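Local coordinates for DNA polymerase (Pyrobaculum calidifontis, PDB 5MDN), which probably extends DNA strands from deoxyribonucleoside triphosphates, releasing diphosphate, as a DNA polymerase of family B, at residues C128-V133 with G154-F159; L354-G359 with D501-A506. One frame throughout, in Å; residues are numbered along the deposited sequence.

Contact 1: residues C128-V133 with G154-F159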
loop_
_atom_site.group_PDB
_atom_site.type_symbol
_atom_site.label_atom_id
_atom_site.label_comp_id
_atom_site.label_asym_id
_atom_site.label_seq_id
_atom_site.Cartn_x
_atom_site.Cartn_y
_atom_site.Cartn_z
ATOM N N CYS A 128 8.461 6.804 14.924
ATOM C CA CYS A 128 9.606 5.973 14.554
ATOM C C CYS A 128 10.870 6.816 14.407
ATOM O O CYS A 128 11.643 6.665 13.460
ATOM C CB CYS A 128 9.323 5.179 13.279
ATOM S SG CYS A 128 7.935 4.037 13.396
ATOM N N ALA A 129 11.074 7.718 15.365
ATOM C CA ALA A 129 12.269 8.545 15.418
ATOM C C ALA A 129 12.428 9.045 16.845
ATOM O O ALA A 129 11.437 9.367 17.505
ATOM C CB ALA A 129 12.191 9.721 14.439
ATOM N N TRP A 130 13.670 9.108 17.313
ATOM C CA TRP A 130 13.932 9.556 18.675
ATOM C C TRP A 130 13.595 11.036 18.819
ATOM O O TRP A 130 14.224 11.888 18.182
ATOM C CB TRP A 130 15.388 9.302 19.048
ATOM C CG TRP A 130 15.763 7.860 19.151
ATOM C CD1 TRP A 130 16.451 7.123 18.232
ATOM C CD2 TRP A 130 15.490 6.982 20.248
ATOM N NE1 TRP A 130 16.615 5.836 18.685
ATOM C CE2 TRP A 130 16.034 5.724 19.921
ATOM C CE3 TRP A 130 14.834 7.136 21.473
ATOM C CZ2 TRP A 130 15.942 4.627 20.775
ATOM C CZ3 TRP A 130 14.743 6.047 22.318
ATOM C CH2 TRP A 130 15.294 4.809 21.966
ATOM N N ASN A 131 12.610 11.338 19.655
ATOM C CA ASN A 131 12.246 12.707 19.984
ATOM C C ASN A 131 12.836 13.094 21.334
ATOM O O ASN A 131 13.150 12.243 22.167
ATOM C CB ASN A 131 10.724 12.877 20.010
ATOM C CG ASN A 131 10.095 12.741 18.637
ATOM O OD1 ASN A 131 9.635 13.723 18.052
ATOM N ND2 ASN A 131 10.062 11.519 18.120
ATOM N N VAL A 132 12.980 14.399 21.547
ATOM C CA VAL A 132 13.477 14.947 22.804
ATOM C C VAL A 132 12.309 15.597 23.528
ATOM O O VAL A 132 11.596 16.428 22.951
ATOM C CB VAL A 132 14.617 15.954 22.573
ATOM C CG1 VAL A 132 15.189 16.423 23.901
ATOM C CG2 VAL A 132 15.704 15.336 21.707
ATOM N N VAL A 133 12.113 15.223 24.790
ATOM C CA VAL A 133 10.942 15.637 25.555
ATOM C C VAL A 133 11.368 15.980 26.973
ATOM O O VAL A 133 12.126 15.232 27.600
ATOM C CB VAL A 133 9.851 14.546 25.592
ATOM C CG1 VAL A 133 8.605 15.013 24.867
ATOM C CG2 VAL A 133 10.369 13.236 25.007
ATOM N N GLY A 154 13.091 18.880 19.463
ATOM C CA GLY A 154 13.215 18.317 18.134
ATOM C C GLY A 154 13.387 16.814 18.151
ATOM O O GLY A 154 12.925 16.118 19.062
ATOM N N VAL A 155 14.061 16.306 17.121
ATOM C CA VAL A 155 14.396 14.895 16.999
ATOM C C VAL A 155 15.913 14.771 16.920
ATOM O O VAL A 155 16.598 15.660 16.403
ATOM C CB VAL A 155 13.696 14.265 15.767
ATOM C CG1 VAL A 155 13.226 15.354 14.809
ATOM C CG2 VAL A 155 14.599 13.274 15.033
ATOM N N GLU A 156 16.440 13.662 17.435
ATOM C CA GLU A 156 17.864 13.378 17.365
ATOM C C GLU A 156 18.106 12.256 16.367
ATOM O O GLU A 156 17.316 11.310 16.276
ATOM C CB GLU A 156 18.435 12.962 18.726
ATOM C CG GLU A 156 17.848 11.663 19.250
ATOM C CD GLU A 156 18.434 11.206 20.573
ATOM O OE1 GLU A 156 18.927 12.056 21.346
ATOM O OE2 GLU A 156 18.407 9.980 20.830
ATOM N N GLU A 157 19.168 12.390 15.580
ATOM C CA GLU A 157 19.570 11.290 14.718
ATOM C C GLU A 157 19.968 10.098 15.576
ATOM O O GLU A 157 20.752 10.232 16.520
ATOM C CB GLU A 157 20.722 11.716 13.808
ATOM C CG GLU A 157 20.327 12.705 12.717
ATOM C CD GLU A 157 19.389 12.095 11.687
ATOM O OE1 GLU A 157 18.167 12.029 11.949
ATOM O OE2 GLU A 157 19.875 11.672 10.615
ATOM N N GLY A 158 19.427 8.930 15.250
ATOM C CA GLY A 158 19.665 7.753 16.060
ATOM C C GLY A 158 18.962 6.528 15.518
ATOM O O GLY A 158 17.890 6.631 14.914
ATOM N N PHE A 159 19.557 5.369 15.725
ATOM C CA PHE A 159 19.031 4.156 15.130
ATOM C C PHE A 159 17.855 3.615 15.940
ATOM O O PHE A 159 17.746 3.875 17.142
ATOM C CB PHE A 159 20.125 3.100 15.011
ATOM C CG PHE A 159 21.190 3.451 14.011
ATOM C CD1 PHE A 159 21.046 3.116 12.668
ATOM C CD2 PHE A 159 22.323 4.134 14.409
ATOM C CE1 PHE A 159 22.025 3.455 11.751
ATOM C CE2 PHE A 159 23.302 4.474 13.503
ATOM C CZ PHE A 159 23.157 4.136 12.172
#
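N131 and V155 face each other as an antiparallel non-hydrogen-bonded pair, and a backbone bond lies to each side of it: E156 N gives its hydrogen to W130 O at 2.9 Å, and V132 N gives its own to G154 O at 3.0 Å. Beyond the pair the two segments are held by one large side chain. The indole of W130 stands with CG beside its own backbone N and anti to the carbonyl carbon (chi1 -67°), which carries the ring across to the backbone of G158 and F159. There NE1 donates to F159 O at 2.7 Å in a nearly straight bond (172°); the acceptor lies in the indole plane, whereas NE1 sits above the plane of the carbonyl it binds. G158 O comes up to the same ring edge, 3.6 Å from CD1. At the root of the indole, E156 CG packs on W130 CB, and its carboxylate plane is turned 56° from the ring. Outside the two segments, R2 makes a cation-pi contact with the indole, and W4 meets it ring to ring. A leucine in place of W130 would probably leave F159 O without its indole N-H and the loop at G158 and F159 less firmly tied. N131 ND2 bonds V126 O, just before the segment, and, weakly, A129 O. The pair lies at the open end of the antiparallel beta hairpin formed by strands 131-141 and 144-155, and the tryptophan-to-carbonyl bond joins the segments further along, toward F159.

Contact 2: residues L354-G359 with D501-A506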
loop_
_atom_site.group_PDB
_atom_site.type_symbol
_atom_site.label_atom_id
_atom_site.label_comp_id
_atom_site.label_asym_id
_atom_site.label_seq_id
_atom_site.Cartn_x
_atom_site.Cartn_y
_atom_site.Cartn_z
ATOM N N LEU A 354 10.015 4.910 6.324
ATOM C CA LEU A 354 8.920 5.575 5.629
ATOM C C LEU A 354 7.905 6.162 6.600
ATOM O O LEU A 354 7.095 7.004 6.198
ATOM C CB LEU A 354 8.232 4.596 4.671
ATOM C CG LEU A 354 7.284 5.198 3.630
ATOM C CD1 LEU A 354 8.035 6.167 2.728
ATOM C CD2 LEU A 354 6.605 4.113 2.810
ATOM N N SER A 355 7.912 5.718 7.861
ATOM C CA SER A 355 7.049 6.307 8.879
ATOM C C SER A 355 7.649 7.587 9.455
ATOM O O SER A 355 6.919 8.544 9.735
ATOM C CB SER A 355 6.780 5.293 9.990
ATOM O OG SER A 355 6.061 5.891 11.054
ATOM N N SER A 356 8.972 7.616 9.650
ATOM C CA SER A 356 9.611 8.817 10.177
ATOM C C SER A 356 9.672 9.909 9.117
ATOM O O SER A 356 9.520 11.098 9.428
ATOM C CB SER A 356 11.009 8.487 10.701
ATOM O OG SER A 356 11.837 7.978 9.670
ATOM N N VAL A 357 9.882 9.525 7.857
ATOM C CA VAL A 357 9.493 10.389 6.753
ATOM C C VAL A 357 7.972 10.351 6.616
ATOM O O VAL A 357 7.297 9.463 7.150
ATOM C CB VAL A 357 10.194 9.957 5.453
ATOM C CG1 VAL A 357 10.091 11.042 4.393
ATOM C CG2 VAL A 357 11.653 9.612 5.730
ATOM N N SER A 358 7.422 11.368 5.949
ATOM C CA SER A 358 5.979 11.481 5.734
ATOM C C SER A 358 5.234 11.740 7.042
ATOM O O SER A 358 4.391 12.640 7.110
ATOM C CB SER A 358 5.433 10.230 5.035
ATOM O OG SER A 358 5.078 9.235 5.978
ATOM N N GLY A 359 5.528 10.962 8.080
ATOM C CA GLY A 359 5.064 11.247 9.421
ATOM C C GLY A 359 3.858 10.472 9.902
ATOM O O GLY A 359 3.324 10.801 10.967
ATOM N N ASP A 501 20.729 3.009 4.463
ATOM C CA ASP A 501 20.288 2.816 3.085
ATOM C C ASP A 501 18.768 2.791 2.983
ATOM O O ASP A 501 18.199 3.279 2.000
ATOM C CB ASP A 501 20.887 1.528 2.520
ATOM C CG ASP A 501 20.791 1.453 1.006
ATOM O OD1 ASP A 501 21.455 2.263 0.324
ATOM O OD2 ASP A 501 20.056 0.580 0.500
ATOM N N GLU A 502 18.093 2.222 3.984
ATOM C CA GLU A 502 16.634 2.240 4.001
ATOM C C GLU A 502 16.106 3.659 4.180
ATOM O O GLU A 502 15.180 4.081 3.478
ATOM C CB GLU A 502 16.110 1.323 5.106
ATOM C CG GLU A 502 16.347 -0.165 4.865
ATOM C CD GLU A 502 15.470 -0.743 3.764
ATOM O OE1 GLU A 502 14.646 -0.000 3.191
ATOM O OE2 GLU A 502 15.601 -1.952 3.477
ATOM N N ARG A 503 16.673 4.403 5.133
ATOM C CA ARG A 503 16.289 5.798 5.317
ATOM C C ARG A 503 16.538 6.610 4.053
ATOM O O ARG A 503 15.723 7.463 3.681
ATOM C CB ARG A 503 17.046 6.396 6.503
ATOM C CG ARG A 503 17.127 7.915 6.491
ATOM C CD ARG A 503 17.410 8.479 7.872
ATOM N NE ARG A 503 16.187 8.649 8.649
ATOM C CZ ARG A 503 15.400 9.718 8.572
ATOM N NH1 ARG A 503 15.709 10.713 7.752
ATOM N NH2 ARG A 503 14.304 9.794 9.315
ATOM N N GLN A 504 17.665 6.362 3.380
ATOM C CA GLN A 504 17.951 7.061 2.131
ATOM C C GLN A 504 16.890 6.771 1.076
ATOM O O GLN A 504 16.436 7.684 0.376
ATOM C CB GLN A 504 19.342 6.676 1.625
ATOM C CG GLN A 504 19.660 7.131 0.202
ATOM C CD GLN A 504 19.274 6.104 -0.846
ATOM O OE1 GLN A 504 18.947 6.450 -1.981
ATOM N NE2 GLN A 504 19.307 4.832 -0.467
ATOM N N ARG A 505 16.483 5.505 0.941
ATOM C CA ARG A 505 15.481 5.169 -0.066
ATOM C C ARG A 505 14.116 5.741 0.300
ATOM O O ARG A 505 13.366 6.182 -0.579
ATOM C CB ARG A 505 15.392 3.653 -0.253
ATOM C CG ARG A 505 14.284 3.246 -1.216
ATOM C CD ARG A 505 14.428 1.822 -1.722
ATOM N NE ARG A 505 13.192 1.363 -2.352
ATOM C CZ ARG A 505 12.293 0.574 -1.770
ATOM N NH1 ARG A 505 12.489 0.135 -0.534
ATOM N NH2 ARG A 505 11.200 0.216 -2.430
ATOM N N ALA A 506 13.776 5.742 1.593
ATOM C CA ALA A 506 12.478 6.261 2.017
ATOM C C ALA A 506 12.316 7.725 1.632
ATOM O O ALA A 506 11.230 8.152 1.223
ATOM C CB ALA A 506 12.305 6.082 3.524
#
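The one flat group that meets its partner here is the guanidinium of R503, which S356 OG and V357 CG2 both approach obliquely. R503 NH2 does the touching, 3.1 Å from S356 OG and 4.5 Å from V357 CG2. The arginine starts out with CG anti to its backbone nitrogen (chi1 159°) and then bends at chi3 (-85°), which brings its end round to the last turn of helix 326-356. Q353 serves both partners: its backbone O is bonded by S356 OG, and its OE1 receives a weak bond from R503 NE. Alongside this polar patch, A506 points its methyl at the other segment. Its CB lies 3.8 Å from L354 N and also packs on L354 CD1. V357 CG2 is 4.2 Å from the same A506 CB. The small side chain lets the CA atoms of L354 and A506 lie 5.1 Å apart. L507 and M510, further along helix 495-512, extend the apolar side against V357. The chemistry is thus divided: the A506 methyl, packed on L354 and V357, probably lets the end of helix 326-356 come close, while one arginine supplies a polar margin whose charge is probably eased by Q353 OE1 and the nearby S356 OG.

From the N terminus, contact 1 comes first and closes a short loop of 20 intervening residues, made almost wholly of the hairpin strands 131-141 and 144-155. Contact 2 opens only after that loop is complete and spans 141 residues, joining the end of helix 326-356 to helix 495-512. The two therefore follow in series, neither enclosing nor crossing the other. In space they are neighbours, their centres about 14 Å apart. C128 and A129 pack directly on S355 and S356, with C128 O 3.4 Å from S356 CB, while F159 leans on E496 and L499 of helix 495-512. Through these touches the hairpin end is joined to two helices that contact 2 already holds together.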